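Local atomic coordinates of phosphotransferase system, mannose/fructose/N-acetylgalactosamine-specific component IIB (Thermoanaerobacter tengcongensis, PDB entry 3LFJ), a protein that probably passes a phosphoryl group on toward incoming sugar as the cytoplasmic IIB component of a mannose/sorbose-type phosphotransferase system. Residues F26-D31 / T122-G127; R32-Q37 / F101-N106; T40-G45 / Q165-S170; L118-L123 / Y158-Y163. All coordinates share one frame; numbering follows the deposited sequence. Where two conformers were deposited one is given.

In the fold
Contact 1 lies at the heart of the mixed sheet, joining the central parallel strands 22-30 and 122-127 by a backbone ladder with apolar side chains on one face and a buried arginine network on the other. Contact 4 carries strand 122-127 on to strand 161-164 and, toward the strand starts, reaches the surface. Contact 2, buried too but without hydrogen bonds, lays the loop after strand 22-30 on the end of strand 98-104, the neighbour of 22-30. Contact 3, the most peripheral, ties helix 38-43 to the loop after strand 161-164 chiefly through one tryptophan. R28 and D30 of contact 1 bond to Q165 of contact 3 and H35 of contact 2, respectively.

Contact 1. Residues F26-D31 / T122-G127; sequences FARIDD and TLNIGG
I29 and I125 lie side by side in the parallel pairing of strands 22-30 and 122-127, neighbours in the middle of the mixed sheet of this alpha/beta protein. The backbone ladder starts regularly, with N124 N donating to A27 O (2.9 Å) and I29 N to N124 O (2.8 Å). A beta bulge then slips the register by one residue. I29 O consequently accepts two donors, G126 N at 2.7 Å almost in line with the carbonyl and G127 N at 3.1 Å on a lone pair, before D31 N bonds to G127 O. Apolar contacts gather on the face of A27, I29, L123 and I125. With CG1 anti to the carbonyl carbon (chi1 -68°), I29 extends CD1 to I125 CD1 (3.8 Å) and L123 CD1 (3.9 Å). The other face is polar beyond the F26 ring, which rests obliquely against N124 CB. Here the extended R28 forms a salt bridge from NH1 to D30 OD2 (3.0 Å), an oxygen that also bonds to H35, while its NH2 donates to Q165 O. Glycine suits position 126, for the CA of G126 lies over one face of the guanidinium, 3.3 Å from R28 NH2.

Contact 2. Residues R32-Q37 / F101-N106; sequences RLIHGQ and FLLFKN
L33 and I34, in the loop that leads from strand 22-30 into helix 38-43, pack against L103 near the C-terminal end of strand 98-104. L33 does most of the touching through a single methyl. Its CD2 lies 3.7 Å from L103 CG and equally far from K105 N, so one branch covers both a side chain and the backbone where the strand gives way to loop. From the strand side, L103 points directly at the loop, and with its CG anti to the backbone N (chi1 -175°) it places CD2 3.8 Å from I34 CG1 and as close to the carbonyl carbon of L33. The leucine chains cross at a slant, and no hydrogen bond joins the segments; branched apolar residues suit a buried surface of this kind. In relatives of the sorbose-type IIB family the loop after this first strand carries the histidine that accepts the phosphoryl group. Here L33 takes a positive phi (52°), unusual for a residue with a beta carbon, as the chain turns within the loop. L33 also touches I53 of strand 50-54, and I34 touches A71. F104 points to the opposite face of the sheet, against I29 and I120. K105 offers its CB to L33 CD2 at 4.2 Å and then runs fully extended away, toward a long, weak ion pair with E57. After it, the side chain of N106 caps the start of helix 107-115.

Contact 3. Residues T40-G45 / Q165-S170; sequences TRWMKG and QMIPDS
The indole of W42 bridges helix 38-43 and the turn that follows strand 161-164, joining two elements beyond the C-terminal ends of the central parallel strands in this alpha/beta fold. With CG anti to the carbonyl carbon (chi1 -79°) the side chain reaches across to the turn, and the flat ring meets residues 165-168 with both a face and an edge. The face lies under P168: CD sits 3.8 Å from the centroid of the five-membered ring and only 14° off its normal, a CH-pi contact, while P168 CG reaches W42 CE3 at 3.7 Å. The edge serves polar atoms. NE1 donates to M166 O at 3.0 Å in a fairly straight bond, the oxygen lying close to the ring plane; the same carbonyl takes a weak bond from R28. Farther round the rim, Q165 OE1 approaches W42 CH2 at 3.5 Å, with the amide turned steeply against the indole (77° between planes). Tryptophan suits this place because it offers a broad apolar face and one N-H at its edge, and F26, F101 and N124 also touch it. R41, one residue earlier on the helix, extends along the outer side, its CD 4.0 Å from I167 CG2 as the two chains cross. The partner surface is itself braced. I167 to S170 form a type I beta turn, whose second position suits the fixed phi of proline. Q165 NE2 donates to S170 O (3.0 Å), and I167 N gives a nearly straight bond to S170 OG, also 3.0 Å.

Contact 4. Residues L118-L123 / Y158-Y163; sequences LPITTL and YNVDVY
V160 presses one methyl against L123 just where two neighbouring strands enter the sheet. Its CG1 takes the more hindered place between the backbone N and the carbonyl carbon (chi1 56°), which leaves CG2 anti to the N and 3.6 Å from L123 CB. The same methyl is 4.4 Å from I120 CG2. I120 and L123 also pack under helix 107-115, where both meet C110. V162, on the same face as L123, brings CG1 to 3.8 Å from L123 O, while its CG2 stays 4.3 Å from L123 CB. Beneath these side chains runs the parallel pairing of strands 122-127 and 161-164, adjacent strands whose connection includes helix 145-158. D161 N donates to T121 O (2.9 Å), L123 N to D161 O (2.8 Å) and Y163 N to L123 O (3.1 Å), so each strand supplies acceptors and donors in turn. N159, the first residue past the helix, takes the positive phi that asparagine tolerates well. The other face carries T122, D161 and Y163. T122 CG2 lies obliquely to the Y163 ring, 3.7 Å from CE1. Y163 has its CG between the backbone N and the carbonyl carbon (chi1 60°), and this brings the ring back beside T122; D161 OD1 lies in the ring plane at its edge. The same ring forms a cation-pi contact with K172 and touches F26.

Contact 1. Residues F26-D31 / T122-G127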
loop_
_atom_site.group_PDB
_atom_site.type_symbol
_atom_site.label_atom_id
_atom_site.label_comp_id
_atom_site.label_asym_id
_atom_site.label_seq_id
_atom_site.Cartn_x
_atom_site.Cartn_y
_atom_site.Cartn_z
ATOM N N PHE A 26 -0.573 -8.436 -2.811
ATOM C CA PHE A 26 0.384 -7.601 -2.097
ATOM C C PHE A 26 -0.308 -6.293 -1.767
ATOM O O PHE A 26 -1.314 -5.955 -2.399
ATOM C CB PHE A 26 1.605 -7.310 -2.977
ATOM C CG PHE A 26 2.859 -7.015 -2.200
ATOM C CD1 PHE A 26 3.509 -8.024 -1.494
ATOM C CD2 PHE A 26 3.397 -5.739 -2.190
ATOM C CE1 PHE A 26 4.672 -7.770 -0.798
ATOM C CE2 PHE A 26 4.573 -5.479 -1.491
ATOM C CZ PHE A 26 5.199 -6.498 -0.791
ATOM N N ALA A 27 0.219 -5.574 -0.783
ATOM C CA ALA A 27 -0.261 -4.221 -0.482
ATOM C C ALA A 27 0.927 -3.371 -0.091
ATOM O O ALA A 27 1.806 -3.812 0.654
ATOM C CB ALA A 27 -1.314 -4.234 0.614
ATOM N N ARG A 28 0.948 -2.144 -0.589
ATOM C CA ARG A 28 2.085 -1.249 -0.379
ATOM C C ARG A 28 1.580 0.167 -0.117
ATOM O O ARG A 28 0.607 0.620 -0.734
ATOM C CB ARG A 28 2.989 -1.271 -1.612
ATOM C CG ARG A 28 4.085 -0.196 -1.642
ATOM C CD ARG A 28 4.966 -0.422 -2.856
ATOM N NE ARG A 28 5.921 0.660 -3.067
ATOM C CZ ARG A 28 7.148 0.692 -2.542
ATOM N NH1 ARG A 28 7.927 1.724 -2.797
ATOM N NH2 ARG A 28 7.589 -0.287 -1.750
ATOM N N ILE A 29 2.253 0.846 0.807
ATOM C CA ILE A 29 1.999 2.266 1.073
ATOM C C ILE A 29 3.169 3.073 0.530
ATOM O O ILE A 29 4.328 2.850 0.903
ATOM C CB ILE A 29 1.806 2.543 2.579
ATOM C CG1 ILE A 29 0.487 1.889 3.050
ATOM C CG2 ILE A 29 1.821 4.071 2.851
ATOM C CD1 ILE A 29 0.303 1.810 4.561
ATOM N N ASP A 30 2.886 4.002 -0.375
ATOM C CA ASP A 30 3.926 4.875 -0.921
ATOM C C ASP A 30 3.266 6.179 -1.286
ATOM O O ASP A 30 2.379 6.209 -2.152
ATOM C CB ASP A 30 4.589 4.234 -2.153
ATOM C CG ASP A 30 5.793 5.026 -2.672
ATOM O OD1 ASP A 30 5.865 6.260 -2.488
ATOM O OD2 ASP A 30 6.671 4.397 -3.299
ATOM N N ASP A 31 3.632 7.255 -0.584
ATOM C CA ASP A 31 2.941 8.524 -0.793
ATOM C C ASP A 31 3.203 9.159 -2.157
ATOM O O ASP A 31 2.562 10.151 -2.506
ATOM C CB ASP A 31 3.156 9.524 0.355
ATOM C CG ASP A 31 4.615 9.825 0.637
ATOM O OD1 ASP A 31 5.512 9.327 -0.063
ATOM O OD2 ASP A 31 4.859 10.605 1.589
ATOM N N THR A 122 -0.158 -8.862 4.011
ATOM C CA THR A 122 1.187 -8.305 4.046
ATOM C C THR A 122 1.091 -6.845 3.643
ATOM O O THR A 122 0.448 -6.515 2.641
ATOM C CB THR A 122 2.118 -9.008 3.051
ATOM O OG1 THR A 122 2.259 -10.383 3.422
ATOM C CG2 THR A 122 3.503 -8.357 3.035
ATOM N N LEU A 123 1.743 -5.985 4.413
ATOM C CA LEU A 123 1.709 -4.557 4.157
ATOM C C LEU A 123 3.129 -4.029 4.129
ATOM O O LEU A 123 3.815 -4.004 5.161
ATOM C CB LEU A 123 0.891 -3.853 5.226
ATOM C CG LEU A 123 0.763 -2.332 5.045
ATOM C CD1 LEU A 123 0.079 -1.984 3.727
ATOM C CD2 LEU A 123 0.001 -1.741 6.199
ATOM N N ASN A 124 3.548 -3.595 2.948
ATOM C CA ASN A 124 4.878 -3.071 2.697
ATOM C C ASN A 124 4.861 -1.540 2.787
ATOM O O ASN A 124 4.154 -0.877 2.030
ATOM C CB ASN A 124 5.305 -3.548 1.311
ATOM C CG ASN A 124 6.445 -2.758 0.740
ATOM O OD1 ASN A 124 7.472 -2.525 1.407
ATOM N ND2 ASN A 124 6.295 -2.357 -0.501
ATOM N N ILE A 125 5.607 -0.985 3.739
ATOM C CA ILE A 125 5.729 0.475 3.841
ATOM C C ILE A 125 6.873 0.921 2.923
ATOM O O ILE A 125 8.056 0.691 3.212
ATOM C CB ILE A 125 6.004 0.924 5.304
ATOM C CG1 ILE A 125 5.058 0.230 6.300
ATOM C CG2 ILE A 125 5.929 2.439 5.399
ATOM C CD1 ILE A 125 3.547 0.398 5.990
ATOM N N GLY A 126 6.522 1.522 1.792
ATOM C CA GLY A 126 7.475 1.857 0.752
ATOM C C GLY A 126 7.964 3.294 0.711
ATOM O O GLY A 126 9.118 3.552 0.354
ATOM N N GLY A 127 7.084 4.230 1.053
ATOM C CA GLY A 127 7.430 5.643 0.967
ATOM C C GLY A 127 6.548 6.482 1.860
ATOM O O GLY A 127 5.326 6.466 1.734
HETATM O O HOH W 1 9.787 4.902 -2.012
#

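Contact 2. Residues R32-Q37 / F101-N106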
loop_
_atom_site.group_PDB
_atom_site.type_symbol
_atom_site.label_atom_id
_atom_site.label_comp_id
_atom_site.label_asym_id
_atom_site.label_seq_id
_atom_site.Cartn_x
_atom_site.Cartn_y
_atom_site.Cartn_z
ATOM N N ARG A 32 4.120 8.575 -2.910
ATOM C CA ARG A 32 4.338 8.994 -4.277
ATOM C C ARG A 32 3.820 8.004 -5.333
ATOM O O ARG A 32 3.957 8.186 -6.525
ATOM C CB ARG A 32 5.782 9.451 -4.502
ATOM C CG ARG A 32 6.066 10.762 -3.805
ATOM C CD ARG A 32 7.498 11.069 -3.804
ATOM N NE ARG A 32 8.110 10.841 -5.089
ATOM C CZ ARG A 32 9.132 10.010 -5.335
ATOM N NH1 ARG A 32 9.746 9.213 -4.427
ATOM N NH2 ARG A 32 9.513 9.977 -6.552
ATOM N N LEU A 33 3.133 6.978 -4.820
ATOM C CA LEU A 33 2.395 6.024 -5.678
ATOM C C LEU A 33 3.224 5.410 -6.805
ATOM O O LEU A 33 4.180 4.697 -6.537
ATOM C CB LEU A 33 1.075 6.641 -6.180
ATOM C CG LEU A 33 0.114 6.980 -5.028
ATOM C CD1 LEU A 33 -1.049 7.869 -5.483
ATOM C CD2 LEU A 33 -0.374 5.730 -4.292
ATOM N N ILE A 34 2.848 5.663 -8.060
ATOM C CA ILE A 34 3.608 5.139 -9.181
ATOM C C ILE A 34 4.620 6.190 -9.627
ATOM O O ILE A 34 4.258 7.200 -10.226
ATOM C CB ILE A 34 2.685 4.718 -10.327
ATOM C CG1 ILE A 34 1.647 3.705 -9.831
ATOM C CG2 ILE A 34 3.522 4.103 -11.450
ATOM C CD1 ILE A 34 0.743 3.172 -10.943
ATOM N N HIS A 35 5.883 5.951 -9.292
ATOM C CA HIS A 35 6.942 6.912 -9.583
ATOM C C HIS A 35 8.227 6.201 -9.999
ATOM O O HIS A 35 8.546 5.130 -9.494
ATOM C CB HIS A 35 7.210 7.796 -8.354
ATOM C CG HIS A 35 7.649 7.030 -7.143
ATOM N ND1 HIS A 35 8.978 6.871 -6.802
ATOM C CD2 HIS A 35 6.940 6.351 -6.213
ATOM C CE1 HIS A 35 9.062 6.153 -5.695
ATOM N NE2 HIS A 35 7.839 5.817 -5.323
ATOM N N GLY A 36 8.974 6.823 -10.907
ATOM C CA GLY A 36 10.209 6.231 -11.392
ATOM C C GLY A 36 10.007 4.799 -11.873
ATOM O O GLY A 36 9.007 4.484 -12.520
ATOM N N GLN A 37 10.956 3.930 -11.546
ATOM C CA GLN A 37 10.875 2.529 -11.951
ATOM C C GLN A 37 10.406 1.631 -10.812
ATOM O O GLN A 37 10.390 0.409 -10.937
ATOM C CB GLN A 37 12.246 2.042 -12.428
ATOM C CG GLN A 37 12.722 2.701 -13.704
ATOM C CD GLN A 37 11.761 2.479 -14.847
ATOM O OE1 GLN A 37 11.229 3.431 -15.420
ATOM N NE2 GLN A 37 11.518 1.216 -15.179
ATOM N N PHE A 101 -2.518 -5.917 -6.873
ATOM C CA PHE A 101 -1.455 -5.379 -6.024
ATOM C C PHE A 101 -2.026 -4.045 -5.541
ATOM O O PHE A 101 -2.223 -3.131 -6.350
ATOM C CB PHE A 101 -0.201 -5.192 -6.888
ATOM C CG PHE A 101 1.017 -4.686 -6.155
ATOM C CD1 PHE A 101 2.180 -5.468 -6.078
ATOM C CD2 PHE A 101 1.040 -3.404 -5.610
ATOM C CE1 PHE A 101 3.323 -4.997 -5.445
ATOM C CE2 PHE A 101 2.181 -2.940 -4.958
ATOM C CZ PHE A 101 3.328 -3.732 -4.887
ATOM N N LEU A 102 -2.353 -3.956 -4.254
ATOM C CA LEU A 102 -2.940 -2.719 -3.713
ATOM C C LEU A 102 -1.861 -1.692 -3.421
ATOM O O LEU A 102 -0.834 -2.008 -2.819
ATOM C CB LEU A 102 -3.703 -2.998 -2.429
ATOM C CG LEU A 102 -4.886 -3.961 -2.528
ATOM C CD1 LEU A 102 -5.545 -4.110 -1.177
ATOM C CD2 LEU A 102 -5.883 -3.450 -3.557
ATOM N N LEU A 103 -2.110 -0.465 -3.851
ATOM C CA LEU A 103 -1.201 0.635 -3.601
ATOM C C LEU A 103 -1.967 1.763 -2.908
ATOM O O LEU A 103 -2.977 2.241 -3.423
ATOM C CB LEU A 103 -0.608 1.087 -4.937
ATOM C CG LEU A 103 0.468 2.162 -4.896
ATOM C CD1 LEU A 103 1.594 1.730 -3.972
ATOM C CD2 LEU A 103 0.992 2.392 -6.316
ATOM N N PHE A 104 -1.499 2.156 -1.727
ATOM C CA PHE A 104 -2.102 3.271 -0.971
ATOM C C PHE A 104 -1.130 4.413 -0.898
ATOM O O PHE A 104 0.072 4.211 -0.868
ATOM C CB PHE A 104 -2.414 2.847 0.486
ATOM C CG PHE A 104 -3.335 1.697 0.591
ATOM C CD1 PHE A 104 -4.703 1.905 0.630
ATOM C CD2 PHE A 104 -2.847 0.384 0.637
ATOM C CE1 PHE A 104 -5.591 0.823 0.729
ATOM C CE2 PHE A 104 -3.733 -0.699 0.731
ATOM C CZ PHE A 104 -5.100 -0.480 0.784
ATOM N N LYS A 105 -1.654 5.631 -0.824
ATOM C CA LYS A 105 -0.815 6.789 -0.596
ATOM C C LYS A 105 -0.395 6.929 0.878
ATOM O O LYS A 105 0.668 7.471 1.178
ATOM C CB LYS A 105 -1.586 8.039 -1.035
ATOM C CG LYS A 105 -0.760 9.294 -1.183
ATOM C CD LYS A 105 -1.692 10.417 -1.639
ATOM C CE LYS A 105 -0.924 11.705 -1.871
ATOM N NZ LYS A 105 -1.900 12.781 -2.293
ATOM N N ASN A 106 -1.231 6.455 1.799
ATOM C CA ASN A 106 -0.970 6.684 3.211
ATOM C C ASN A 106 -1.563 5.594 4.096
ATOM O O ASN A 106 -2.437 4.830 3.673
ATOM C CB ASN A 106 -1.510 8.080 3.613
ATOM C CG ASN A 106 -2.918 8.324 3.124
ATOM O OD1 ASN A 106 -3.831 7.567 3.435
ATOM N ND2 ASN A 106 -3.105 9.401 2.356
#

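Contact 3. Residues T40-G45 / Q165-S170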
loop_
_atom_site.group_PDB
_atom_site.type_symbol
_atom_site.label_atom_id
_atom_site.label_comp_id
_atom_site.label_asym_id
_atom_site.label_seq_id
_atom_site.Cartn_x
_atom_site.Cartn_y
_atom_site.Cartn_z
ATOM N N THR A 40 7.647 -0.836 -11.494
ATOM C CA THR A 40 8.059 -1.774 -12.526
ATOM C C THR A 40 8.841 -2.903 -11.861
ATOM O O THR A 40 8.629 -4.083 -12.161
ATOM C CB THR A 40 8.877 -1.062 -13.608
ATOM O OG1 THR A 40 8.050 -0.074 -14.239
ATOM C CG2 THR A 40 9.369 -2.053 -14.655
ATOM N N ARG A 41 9.703 -2.545 -10.912
ATOM C CA ARG A 41 10.421 -3.542 -10.130
ATOM C C ARG A 41 9.479 -4.428 -9.310
ATOM O O ARG A 41 9.565 -5.648 -9.360
ATOM C CB ARG A 41 11.467 -2.885 -9.223
ATOM C CG ARG A 41 12.476 -2.025 -9.967
ATOM C CD ARG A 41 13.610 -1.614 -9.039
ATOM N NE ARG A 41 14.542 -0.713 -9.706
ATOM C CZ ARG A 41 15.558 -1.120 -10.459
ATOM N NH1 ARG A 41 15.776 -2.418 -10.634
ATOM N NH2 ARG A 41 16.354 -0.229 -11.034
ATOM N N TRP A 42 8.554 -3.813 -8.573
ATOM C CA TRP A 42 7.634 -4.580 -7.745
ATOM C C TRP A 42 6.761 -5.541 -8.549
ATOM O O TRP A 42 6.546 -6.673 -8.125
ATOM C CB TRP A 42 6.756 -3.647 -6.892
ATOM C CG TRP A 42 7.494 -3.144 -5.684
ATOM C CD1 TRP A 42 8.017 -1.891 -5.499
ATOM C CD2 TRP A 42 7.810 -3.894 -4.504
ATOM N NE1 TRP A 42 8.641 -1.823 -4.273
ATOM C CE2 TRP A 42 8.533 -3.036 -3.646
ATOM C CE3 TRP A 42 7.562 -5.211 -4.096
ATOM C CZ2 TRP A 42 9.018 -3.456 -2.401
ATOM C CZ3 TRP A 42 8.036 -5.628 -2.845
ATOM C CH2 TRP A 42 8.754 -4.745 -2.015
ATOM N N MET A 43 6.266 -5.098 -9.704
ATOM C CA MET A 43 5.308 -5.909 -10.440
ATOM C C MET A 43 5.939 -7.130 -11.086
ATOM O O MET A 43 5.235 -8.079 -11.409
ATOM C CB MET A 43 4.548 -5.079 -11.467
ATOM C CG MET A 43 3.574 -4.073 -10.829
ATOM S SD MET A 43 2.501 -4.718 -9.512
ATOM C CE MET A 43 1.333 -5.690 -10.454
ATOM N N LYS A 44 7.256 -7.118 -11.254
ATOM C CA LYS A 44 7.920 -8.307 -11.793
ATOM C C LYS A 44 7.713 -9.541 -10.911
ATOM O O LYS A 44 7.737 -10.677 -11.394
ATOM C CB LYS A 44 9.396 -8.031 -12.082
ATOM C CG LYS A 44 9.571 -7.407 -13.465
ATOM C CD LYS A 44 10.947 -6.821 -13.705
ATOM C CE LYS A 44 11.011 -6.220 -15.104
ATOM N NZ LYS A 44 12.339 -5.622 -15.411
ATOM N N GLY A 45 7.474 -9.310 -9.624
ATOM C CA GLY A 45 7.164 -10.374 -8.694
ATOM C C GLY A 45 5.712 -10.830 -8.687
ATOM O O GLY A 45 5.367 -11.780 -7.984
ATOM N N GLN A 165 10.237 -1.503 3.151
ATOM C CA GLN A 165 11.125 -1.921 2.073
ATOM C C GLN A 165 10.856 -1.093 0.829
ATOM O O GLN A 165 9.719 -1.023 0.343
ATOM C CB GLN A 165 10.961 -3.406 1.748
ATOM C CG GLN A 165 12.093 -3.950 0.878
ATOM C CD GLN A 165 11.916 -5.418 0.546
ATOM O OE1 GLN A 165 10.807 -5.950 0.577
ATOM N NE2 GLN A 165 13.024 -6.089 0.232
ATOM N N MET A 166 11.891 -0.462 0.295
ATOM C CA MET A 166 11.701 0.470 -0.802
ATOM C C MET A 166 11.423 -0.256 -2.121
ATOM O O MET A 166 10.434 0.029 -2.805
ATOM C CB MET A 166 12.924 1.379 -0.919
ATOM C CG MET A 166 12.696 2.587 -1.782
ATOM S SD MET A 166 14.144 3.645 -1.874
ATOM C CE MET A 166 15.337 2.533 -2.632
ATOM N N ILE A 167 12.316 -1.180 -2.480
ATOM C CA ILE A 167 12.177 -2.002 -3.672
ATOM C C ILE A 167 12.504 -3.449 -3.312
ATOM O O ILE A 167 13.001 -3.730 -2.225
ATOM C CB ILE A 167 13.053 -1.503 -4.838
ATOM C CG1 ILE A 167 14.500 -1.307 -4.371
ATOM C CG2 ILE A 167 12.472 -0.210 -5.423
ATOM C CD1 ILE A 167 15.438 -0.766 -5.449
ATOM N N PRO A 168 12.188 -4.385 -4.212
ATOM C CA PRO A 168 12.289 -5.786 -3.794
ATOM C C PRO A 168 13.670 -6.230 -3.325
ATOM O O PRO A 168 13.750 -7.157 -2.517
ATOM C CB PRO A 168 11.869 -6.542 -5.055
ATOM C CG PRO A 168 10.879 -5.613 -5.700
ATOM C CD PRO A 168 11.457 -4.238 -5.484
ATOM N N ASP A 169 14.721 -5.573 -3.797
ATOM C CA ASP A 169 16.076 -6.005 -3.465
ATOM C C ASP A 169 16.753 -5.101 -2.444
ATOM O O ASP A 169 17.939 -5.275 -2.143
ATOM C CB ASP A 169 16.923 -6.106 -4.738
ATOM C CG ASP A 169 16.501 -7.267 -5.620
ATOM O OD1 ASP A 169 15.804 -8.167 -5.108
ATOM O OD2 ASP A 169 16.863 -7.271 -6.819
ATOM N N SER A 170 16.016 -4.135 -1.901
ATOM C CA SER A 170 16.603 -3.261 -0.885
ATOM C C SER A 170 16.334 -3.741 0.549
ATOM O O SER A 170 15.637 -4.737 0.755
ATOM C CB SER A 170 16.186 -1.798 -1.106
ATOM O OG SER A 170 14.794 -1.606 -0.883
#

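Contact 4. Residues L118-L123 / Y158-Y163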
loop_
_atom_site.group_PDB
_atom_site.type_symbol
_atom_site.label_atom_id
_atom_site.label_comp_id
_atom_site.label_asym_id
_atom_site.label_seq_id
_atom_site.Cartn_x
_atom_site.Cartn_y
_atom_site.Cartn_z
ATOM N N LEU A 118 -11.578 -5.403 4.231
ATOM C CA LEU A 118 -10.729 -5.864 3.152
ATOM C C LEU A 118 -9.493 -6.551 3.741
ATOM O O LEU A 118 -8.757 -5.969 4.532
ATOM C CB LEU A 118 -10.385 -4.711 2.197
ATOM C CG LEU A 118 -10.021 -5.178 0.788
ATOM C CD1 LEU A 118 -10.384 -4.161 -0.285
ATOM C CD2 LEU A 118 -8.542 -5.487 0.757
ATOM N N PRO A 119 -9.289 -7.823 3.368
ATOM C CA PRO A 119 -8.235 -8.607 4.010
ATOM C C PRO A 119 -6.903 -8.333 3.364
ATOM O O PRO A 119 -6.693 -8.610 2.188
ATOM C CB PRO A 119 -8.669 -10.049 3.764
ATOM C CG PRO A 119 -9.416 -10.006 2.489
ATOM C CD PRO A 119 -10.035 -8.617 2.374
ATOM N N ILE A 120 -6.025 -7.732 4.142
ATOM C CA ILE A 120 -4.654 -7.535 3.727
ATOM C C ILE A 120 -3.759 -8.357 4.645
ATOM O O ILE A 120 -3.856 -8.249 5.867
ATOM C CB ILE A 120 -4.287 -6.056 3.797
ATOM C CG1 ILE A 120 -5.130 -5.279 2.783
ATOM C CG2 ILE A 120 -2.800 -5.866 3.522
ATOM C CD1 ILE A 120 -4.837 -3.787 2.772
ATOM N N THR A 121 -2.909 -9.178 4.038
ATOM C CA THR A 121 -2.084 -10.119 4.803
ATOM C C THR A 121 -0.653 -9.616 4.992
ATOM O O THR A 121 -0.011 -9.923 5.999
ATOM C CB THR A 121 -2.065 -11.528 4.169
ATOM O OG1 THR A 121 -1.714 -11.465 2.775
ATOM C CG2 THR A 121 -3.418 -12.204 4.322
ATOM N N THR A 122 -0.158 -8.862 4.011
ATOM C CA THR A 122 1.187 -8.305 4.046
ATOM C C THR A 122 1.091 -6.845 3.643
ATOM O O THR A 122 0.448 -6.515 2.641
ATOM C CB THR A 122 2.118 -9.008 3.051
ATOM O OG1 THR A 122 2.259 -10.383 3.422
ATOM C CG2 THR A 122 3.503 -8.357 3.035
ATOM N N LEU A 123 1.743 -5.985 4.413
ATOM C CA LEU A 123 1.709 -4.557 4.157
ATOM C C LEU A 123 3.129 -4.029 4.129
ATOM O O LEU A 123 3.815 -4.004 5.161
ATOM C CB LEU A 123 0.891 -3.853 5.226
ATOM C CG LEU A 123 0.763 -2.332 5.045
ATOM C CD1 LEU A 123 0.079 -1.984 3.727
ATOM C CD2 LEU A 123 0.001 -1.741 6.199
ATOM N N TYR A 158 -5.533 -7.575 12.785
ATOM C CA TYR A 158 -5.727 -8.245 11.511
ATOM C C TYR A 158 -4.613 -9.227 11.146
ATOM O O TYR A 158 -4.685 -9.894 10.115
ATOM C CB TYR A 158 -5.884 -7.200 10.405
ATOM C CG TYR A 158 -7.024 -6.239 10.657
ATOM C CD1 TYR A 158 -8.326 -6.698 10.782
ATOM C CD2 TYR A 158 -6.793 -4.867 10.782
ATOM C CE1 TYR A 158 -9.371 -5.817 11.016
ATOM C CE2 TYR A 158 -7.837 -3.973 11.020
ATOM C CZ TYR A 158 -9.120 -4.462 11.134
ATOM O OH TYR A 158 -10.162 -3.597 11.373
ATOM N N ASN A 159 -3.590 -9.305 11.997
ATOM C CA ASN A 159 -2.456 -10.212 11.762
ATOM C C ASN A 159 -1.700 -9.906 10.482
ATOM O O ASN A 159 -1.163 -10.791 9.833
ATOM C CB ASN A 159 -2.882 -11.686 11.759
ATOM C CG ASN A 159 -1.706 -12.620 12.014
ATOM O OD1 ASN A 159 -0.842 -12.320 12.841
ATOM N ND2 ASN A 159 -1.664 -13.750 11.303
ATOM N N VAL A 160 -1.665 -8.634 10.112
ATOM C CA VAL A 160 -0.896 -8.236 8.944
ATOM C C VAL A 160 0.607 -8.227 9.230
ATOM O O VAL A 160 1.055 -7.752 10.275
ATOM C CB VAL A 160 -1.335 -6.843 8.435
ATOM C CG1 VAL A 160 -1.216 -5.814 9.537
ATOM C CG2 VAL A 160 -0.519 -6.438 7.222
ATOM N N ASP A 161 1.378 -8.753 8.286
ATOM C CA ASP A 161 2.828 -8.708 8.369
ATOM C C ASP A 161 3.260 -7.371 7.790
ATOM O O ASP A 161 3.106 -7.139 6.586
ATOM C CB ASP A 161 3.415 -9.866 7.549
ATOM C CG ASP A 161 4.940 -9.882 7.543
ATOM O OD1 ASP A 161 5.517 -10.394 6.564
ATOM O OD2 ASP A 161 5.563 -9.382 8.500
ATOM N N VAL A 162 3.788 -6.504 8.647
ATOM C CA VAL A 162 4.172 -5.153 8.238
ATOM C C VAL A 162 5.679 -5.006 8.210
ATOM O O VAL A 162 6.358 -5.319 9.203
ATOM C CB VAL A 162 3.652 -4.110 9.214
ATOM C CG1 VAL A 162 4.020 -2.708 8.729
ATOM C CG2 VAL A 162 2.137 -4.247 9.369
ATOM N N TYR A 163 6.197 -4.522 7.083
ATOM C CA TYR A 163 7.610 -4.207 6.969
ATOM C C TYR A 163 7.896 -3.045 6.033
ATOM O O TYR A 163 7.104 -2.749 5.136
ATOM C CB TYR A 163 8.417 -5.447 6.571
ATOM C CG TYR A 163 8.056 -6.092 5.247
ATOM C CD1 TYR A 163 7.309 -7.261 5.217
ATOM C CD2 TYR A 163 8.498 -5.561 4.035
ATOM C CE1 TYR A 163 7.012 -7.883 4.030
ATOM C CE2 TYR A 163 8.175 -6.165 2.830
ATOM C CZ TYR A 163 7.442 -7.335 2.843
ATOM O OH TYR A 163 7.132 -7.965 1.666
#